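DITP/XTP pyrophosphatase (PDB 4BNQ) probably hydrolyses non-canonical purine nucleoside triphosphates such as XTP, dITP and ITP to their monophosphates and diphosphate, with magnesium as cofactor. Local coordinates at residues 74-79 and 99-104; 119-124 and 183-188. All coordinates share one frame; numbering follows the deposited sequence.

Contact 1: residues 74-79 and 99-104; sequences FALNGE and EKLLNK
Leu-76 and Leu-101 supply the apolar part of this contact, meeting through one methyl group each: CD1 of Leu-76 lies 3.5 Å from CD1 of Leu-101, the two side chains running obliquely to one another. The side chain of Leu-76 leaves the backbone toward the helix, whereas Leu-101 gets there by its torsions; its CG is turned opposite the backbone N (chi1 -178°), which brings the branched end round to the loop. The side chain of Leu-101 also lies about 4 Å from that of Tyr-151, a predicted substrate-binding residue. The remaining methyl of Leu-76, CD2, lies 4.4 Å from CE of Lys-104.

The polar part is a salt bridge that involves the exposed Lys-104. NZ of Lys-104 approaches the carboxylate of Glu-79 at 3.3 Å from OE1 and 3.6 Å from OE2, and the hydrogen bond to OE1 is weak. The two side chains cross at about a right angle: that of Glu-79 is extended beyond CG, while that of Lys-104 bends at chi2 and chi3 to bring its amino group to the acid. The carboxylate has a second partner, a weak hydrogen bond between OE2 and the hydroxyl of Tyr-87.

Backbone bonding shapes the loop itself. A type I' turn runs from Leu-76 to Glu-79, closed by Glu-79 N to Leu-76 O at 3.2 Å, with Asn-77 and Gly-78 both at positive phi, as this turn type requires.

The turn joins strand 64-73 to the short strand 79-80, its antiparallel neighbour. The last turns of helix 94-104 pack beside it, and from there Leu-101 also reaches Leu-71 and Val-73 of strand 64-73.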
loop_
_atom_site.group_PDB
_atom_site.type_symbol
_atom_site.label_atom_id
_atom_site.label_comp_id
_atom_site.label_asym_id
_atom_site.label_seq_id
_atom_site.Cartn_x
_atom_site.Cartn_y
_atom_site.Cartn_z
ATOM N N PHE A 74 10.513 0.885 -16.104
ATOM C CA PHE A 74 9.729 0.396 -17.237
ATOM C C PHE A 74 10.547 0.325 -18.539
ATOM O O PHE A 74 10.757 -0.757 -19.095
ATOM C CB PHE A 74 8.471 1.264 -17.420
ATOM C CG PHE A 74 7.496 0.729 -18.454
ATOM C CD1 PHE A 74 7.792 0.783 -19.818
ATOM C CD2 PHE A 74 6.281 0.185 -18.064
ATOM C CE1 PHE A 74 6.906 0.287 -20.764
ATOM C CE2 PHE A 74 5.391 -0.306 -19.010
ATOM C CZ PHE A 74 5.709 -0.252 -20.361
ATOM N N ALA A 75 11.042 1.469 -18.995
ATOM C CA ALA A 75 11.800 1.525 -20.250
ATOM C C ALA A 75 12.994 0.568 -20.328
ATOM O O ALA A 75 13.520 0.338 -21.408
ATOM C CB ALA A 75 12.245 2.954 -20.552
ATOM N N LEU A 76 13.430 0.015 -19.200
ATOM C CA LEU A 76 14.539 -0.930 -19.231
ATOM C C LEU A 76 14.053 -2.323 -18.891
ATOM O O LEU A 76 14.829 -3.143 -18.403
ATOM C CB LEU A 76 15.628 -0.514 -18.248
ATOM C CG LEU A 76 16.088 0.944 -18.307
ATOM C CD1 LEU A 76 17.176 1.184 -17.277
ATOM C CD2 LEU A 76 16.590 1.306 -19.698
ATOM N N ASN A 77 12.771 -2.572 -19.168
ATOM C CA ASN A 77 12.052 -3.783 -18.735
ATOM C C ASN A 77 12.481 -4.358 -17.365
ATOM O O ASN A 77 12.801 -5.545 -17.239
ATOM C CB ASN A 77 11.985 -4.857 -19.845
ATOM C CG ASN A 77 13.345 -5.419 -20.211
ATOM O OD1 ASN A 77 13.743 -6.481 -19.724
ATOM N ND2 ASN A 77 14.060 -4.721 -21.090
ATOM N N GLY A 78 12.472 -3.501 -16.343
ATOM C CA GLY A 78 12.670 -3.945 -14.977
ATOM C C GLY A 78 14.078 -3.798 -14.436
ATOM O O GLY A 78 14.338 -4.179 -13.296
ATOM N N GLU A 79 15.003 -3.268 -15.223
ATOM C CA GLU A 79 16.318 -2.983 -14.650
ATOM C C GLU A 79 16.154 -1.789 -13.729
ATOM O O GLU A 79 15.267 -0.968 -13.940
ATOM C CB GLU A 79 17.342 -2.614 -15.720
ATOM C CG GLU A 79 17.902 -3.744 -16.552
ATOM C CD GLU A 79 18.866 -3.217 -17.613
ATOM O OE1 GLU A 79 18.417 -2.865 -18.739
ATOM O OE2 GLU A 79 20.073 -3.118 -17.300
ATOM N N GLU A 99 24.495 7.194 -11.726
ATOM C CA GLU A 99 25.068 7.691 -12.983
ATOM C C GLU A 99 24.838 6.716 -14.115
ATOM O O GLU A 99 24.425 7.109 -15.206
ATOM C CB GLU A 99 26.555 8.019 -12.830
ATOM C CG GLU A 99 26.827 9.198 -11.892
ATOM C CD GLU A 99 26.004 10.433 -12.243
ATOM O OE1 GLU A 99 25.735 10.670 -13.444
ATOM O OE2 GLU A 99 25.620 11.189 -11.320
ATOM N N LYS A 100 25.054 5.435 -13.839
ATOM C CA LYS A 100 24.761 4.408 -14.835
ATOM C C LYS A 100 23.299 4.425 -15.277
ATOM O O LYS A 100 23.006 4.518 -16.468
ATOM C CB LYS A 100 25.111 3.020 -14.323
ATOM C CG LYS A 100 24.862 1.953 -15.372
ATOM C CD LYS A 100 25.281 0.581 -14.857
ATOM C CE LYS A 100 24.957 -0.506 -15.862
ATOM N NZ LYS A 100 25.415 -1.817 -15.347
ATOM N N LEU A 101 22.386 4.347 -14.316
ATOM C CA LEU A 101 20.964 4.385 -14.633
ATOM C C LEU A 101 20.599 5.633 -15.430
ATOM O O LEU A 101 19.900 5.539 -16.427
ATOM C CB LEU A 101 20.129 4.304 -13.363
ATOM C CG LEU A 101 18.624 4.285 -13.626
ATOM C CD1 LEU A 101 18.277 3.206 -14.618
ATOM C CD2 LEU A 101 17.916 4.013 -12.330
ATOM N N LEU A 102 21.084 6.797 -15.008
ATOM C CA LEU A 102 20.805 8.015 -15.765
ATOM C C LEU A 102 21.332 7.946 -17.209
ATOM O O LEU A 102 20.602 8.276 -18.152
ATOM C CB LEU A 102 21.331 9.252 -15.036
ATOM C CG LEU A 102 20.515 9.641 -13.805
ATOM C CD1 LEU A 102 21.131 10.837 -13.093
ATOM C CD2 LEU A 102 19.097 9.952 -14.243
ATOM N N ASN A 103 22.585 7.511 -17.378
ATOM C CA ASN A 103 23.189 7.391 -18.709
ATOM C C ASN A 103 22.371 6.496 -19.613
ATOM O O ASN A 103 22.103 6.843 -20.765
ATOM C CB ASN A 103 24.617 6.840 -18.632
ATOM C CG ASN A 103 25.615 7.867 -18.139
ATOM O OD1 ASN A 103 25.346 9.067 -18.173
ATOM N ND2 ASN A 103 26.785 7.401 -17.690
ATOM N N LYS A 104 21.960 5.352 -19.076
ATOM C CA LYS A 104 21.145 4.411 -19.835
ATOM C C LYS A 104 19.774 4.953 -20.237
ATOM O O LYS A 104 19.180 4.469 -21.189
ATOM C CB LYS A 104 21.014 3.088 -19.085
ATOM C CG LYS A 104 22.309 2.302 -19.018
ATOM C CD LYS A 104 22.040 0.795 -18.996
ATOM C CE LYS A 104 20.915 0.420 -19.957
ATOM N NZ LYS A 104 20.787 -1.052 -20.176
#

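Contact 2: residues 119-124 and 183-188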
loop_
_atom_site.group_PDB
_atom_site.type_symbol
_atom_site.label_atom_id
_atom_site.label_comp_id
_atom_site.label_asym_id
_atom_site.label_seq_id
_atom_site.Cartn_x
_atom_site.Cartn_y
_atom_site.Cartn_z
ATOM N N ILE A 119 9.905 -7.592 2.620
ATOM C CA ILE A 119 10.335 -7.831 3.996
ATOM C C ILE A 119 10.082 -9.301 4.312
ATOM O O ILE A 119 8.968 -9.777 4.118
ATOM C CB ILE A 119 9.492 -6.992 4.972
ATOM C CG1 ILE A 119 9.703 -5.494 4.725
ATOM C CG2 ILE A 119 9.821 -7.313 6.430
ATOM C CD1 ILE A 119 11.092 -4.974 5.093
ATOM N N SER A 120 11.085 -10.036 4.788
ATOM C CA SER A 120 10.805 -11.383 5.281
ATOM C C SER A 120 11.046 -11.508 6.785
ATOM O O SER A 120 12.042 -10.998 7.305
ATOM C CB SER A 120 11.608 -12.440 4.526
ATOM O OG SER A 120 12.966 -12.360 4.874
ATOM N N MET A 121 10.138 -12.187 7.478
ATOM C CA MET A 121 10.301 -12.436 8.909
ATOM C C MET A 121 10.646 -13.904 9.139
ATOM O O MET A 121 10.008 -14.799 8.587
ATOM C CB MET A 121 9.022 -12.066 9.666
ATOM C CG MET A 121 9.083 -12.315 11.174
ATOM S SD MET A 121 7.622 -11.669 12.066
ATOM C CE MET A 121 8.467 -10.367 12.899
ATOM N N SER A 122 11.669 -14.152 9.944
ATOM C CA SER A 122 12.071 -15.514 10.227
ATOM C C SER A 122 12.382 -15.655 11.692
ATOM O O SER A 122 12.754 -14.682 12.358
ATOM C CB SER A 122 13.292 -15.897 9.400
ATOM O OG SER A 122 13.007 -15.718 8.029
ATOM N N GLY A 123 12.231 -16.873 12.188
ATOM C CA GLY A 123 12.369 -17.137 13.601
ATOM C C GLY A 123 12.352 -18.625 13.876
ATOM O O GLY A 123 11.973 -19.430 13.013
ATOM N N PRO A 124 12.768 -19.001 15.089
ATOM C CA PRO A 124 12.877 -20.411 15.490
ATOM C C PRO A 124 11.528 -21.093 15.706
ATOM O O PRO A 124 11.500 -22.308 15.809
ATOM C CB PRO A 124 13.676 -20.353 16.804
ATOM C CG PRO A 124 13.514 -18.953 17.303
ATOM C CD PRO A 124 13.294 -18.074 16.106
ATOM N N ASN A 183 3.520 -2.195 6.648
ATOM C CA ASN A 183 2.094 -2.114 7.023
ATOM C C ASN A 183 1.445 -3.487 6.976
ATOM O O ASN A 183 0.652 -3.838 7.855
ATOM C CB ASN A 183 1.309 -1.139 6.131
ATOM C CG ASN A 183 1.564 0.321 6.478
ATOM O OD1 ASN A 183 2.014 0.647 7.584
ATOM N ND2 ASN A 183 1.263 1.212 5.531
ATOM N N LEU A 184 1.801 -4.262 5.956
ATOM C CA LEU A 184 1.353 -5.645 5.855
ATOM C C LEU A 184 1.953 -6.474 6.990
ATOM O O LEU A 184 1.279 -7.347 7.551
ATOM C CB LEU A 184 1.722 -6.254 4.497
ATOM C CG LEU A 184 1.059 -5.664 3.244
ATOM C CD1 LEU A 184 1.815 -6.095 1.971
ATOM C CD2 LEU A 184 -0.406 -6.083 3.164
ATOM N N LEU A 185 3.205 -6.192 7.353
ATOM C CA LEU A 185 3.842 -6.905 8.469
ATOM C C LEU A 185 3.134 -6.595 9.778
ATOM O O LEU A 185 2.779 -7.507 10.524
ATOM C CB LEU A 185 5.320 -6.537 8.610
ATOM C CG LEU A 185 6.009 -7.083 9.874
ATOM C CD1 LEU A 185 6.069 -8.607 9.810
ATOM C CD2 LEU A 185 7.427 -6.508 10.053
ATOM N N GLN A 186 2.949 -5.308 10.060
ATOM C CA GLN A 186 2.327 -4.887 11.310
ATOM C C GLN A 186 0.910 -5.405 11.433
ATOM O O GLN A 186 0.472 -5.746 12.536
ATOM C CB GLN A 186 2.392 -3.364 11.481
ATOM C CG GLN A 186 3.746 -2.911 12.033
ATOM C CD GLN A 186 3.932 -1.417 11.978
ATOM O OE1 GLN A 186 3.256 -0.720 11.214
ATOM N NE2 GLN A 186 4.847 -0.907 12.792
ATOM N N ALA A 187 0.206 -5.485 10.304
ATOM C CA ALA A 187 -1.140 -6.060 10.299
ATOM C C ALA A 187 -1.066 -7.538 10.648
ATOM O O ALA A 187 -1.911 -8.053 11.372
ATOM C CB ALA A 187 -1.830 -5.861 8.951
ATOM N N PHE A 188 -0.052 -8.214 10.117
ATOM C CA PHE A 188 0.189 -9.613 10.428
ATOM C C PHE A 188 0.422 -9.804 11.935
ATOM O O PHE A 188 -0.161 -10.691 12.557
ATOM C CB PHE A 188 1.391 -10.116 9.623
ATOM C CG PHE A 188 1.721 -11.562 9.859
ATOM C CD1 PHE A 188 2.591 -11.940 10.884
ATOM C CD2 PHE A 188 1.170 -12.550 9.058
ATOM C CE1 PHE A 188 2.896 -13.283 11.106
ATOM C CE2 PHE A 188 1.473 -13.891 9.272
ATOM C CZ PHE A 188 2.340 -14.258 10.298
#
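Leu-185 meets both Ile-119 and Met-121, one methyl group to each. CD1 of Leu-185 lies 4.1 Å from SD of Met-121, and its CD2 lies 4.4 Å from CG2 of Ile-119, so the leucine spans two residues on the same face of the strand, with one residue between them. All three residues are buried, and the contact is wholly apolar. The side chains of Met-121 and Leu-185 cross at about a right angle. In Met-121, CG opposite the backbone N (chi1 179°) and an extended chi2 carry SD out to Leu-185; the bend at chi3 (-111°) turns only the terminal CE. Phe-188, one turn further along the helix, also points toward the strand but stays 5.1 Å away at its nearest side-chain atom.

This is a helix laid against a sheet: helix 177-191 packs on one face of the long antiparallel sheet of the Ham1 fold, here on strand 112-123. The strand's alternation sends Ser-120 away from the helix, and its OG, like that of Ser-122, is hydrogen-bonded to Ser-53 OG on helix 45-60, which lies against the other face.

Further out, Phe-131 of the adjoining strand 126-139 extends the apolar layer, touching Leu-185 and meeting Phe-188 edge-to-face. Ile-119 also packs on Ala-181 and Ile-182 one turn earlier in the helix, and its side chain is about 5 Å from that of Arg-178, a predicted substrate-binding residue. The helix has a further neighbour in the second subunit of the homodimer, where Ala-187 packs on Ala-187 of that chain.

Contact 1 is complete before contact 2 begins along the chain, and the two lie on opposite sides of the molecular centre, their centres 31 Å apart and their nearest atoms about 17 Å apart. What joins them is the antiparallel sheet: strand 64-73, which leads into the turn of contact 1, pairs directly with strand 112-123, which carries contact 2, and helix 94-104 precedes that strand in sequence. Contact 1 places a helix beside a turn at one edge of the sheet, and contact 2 lays another helix on a sheet face. Residues predicted to bind substrate lie near both, Tyr-151 by contact 1 and Arg-178 by contact 2, while the helix of contact 2 also faces the partner subunit.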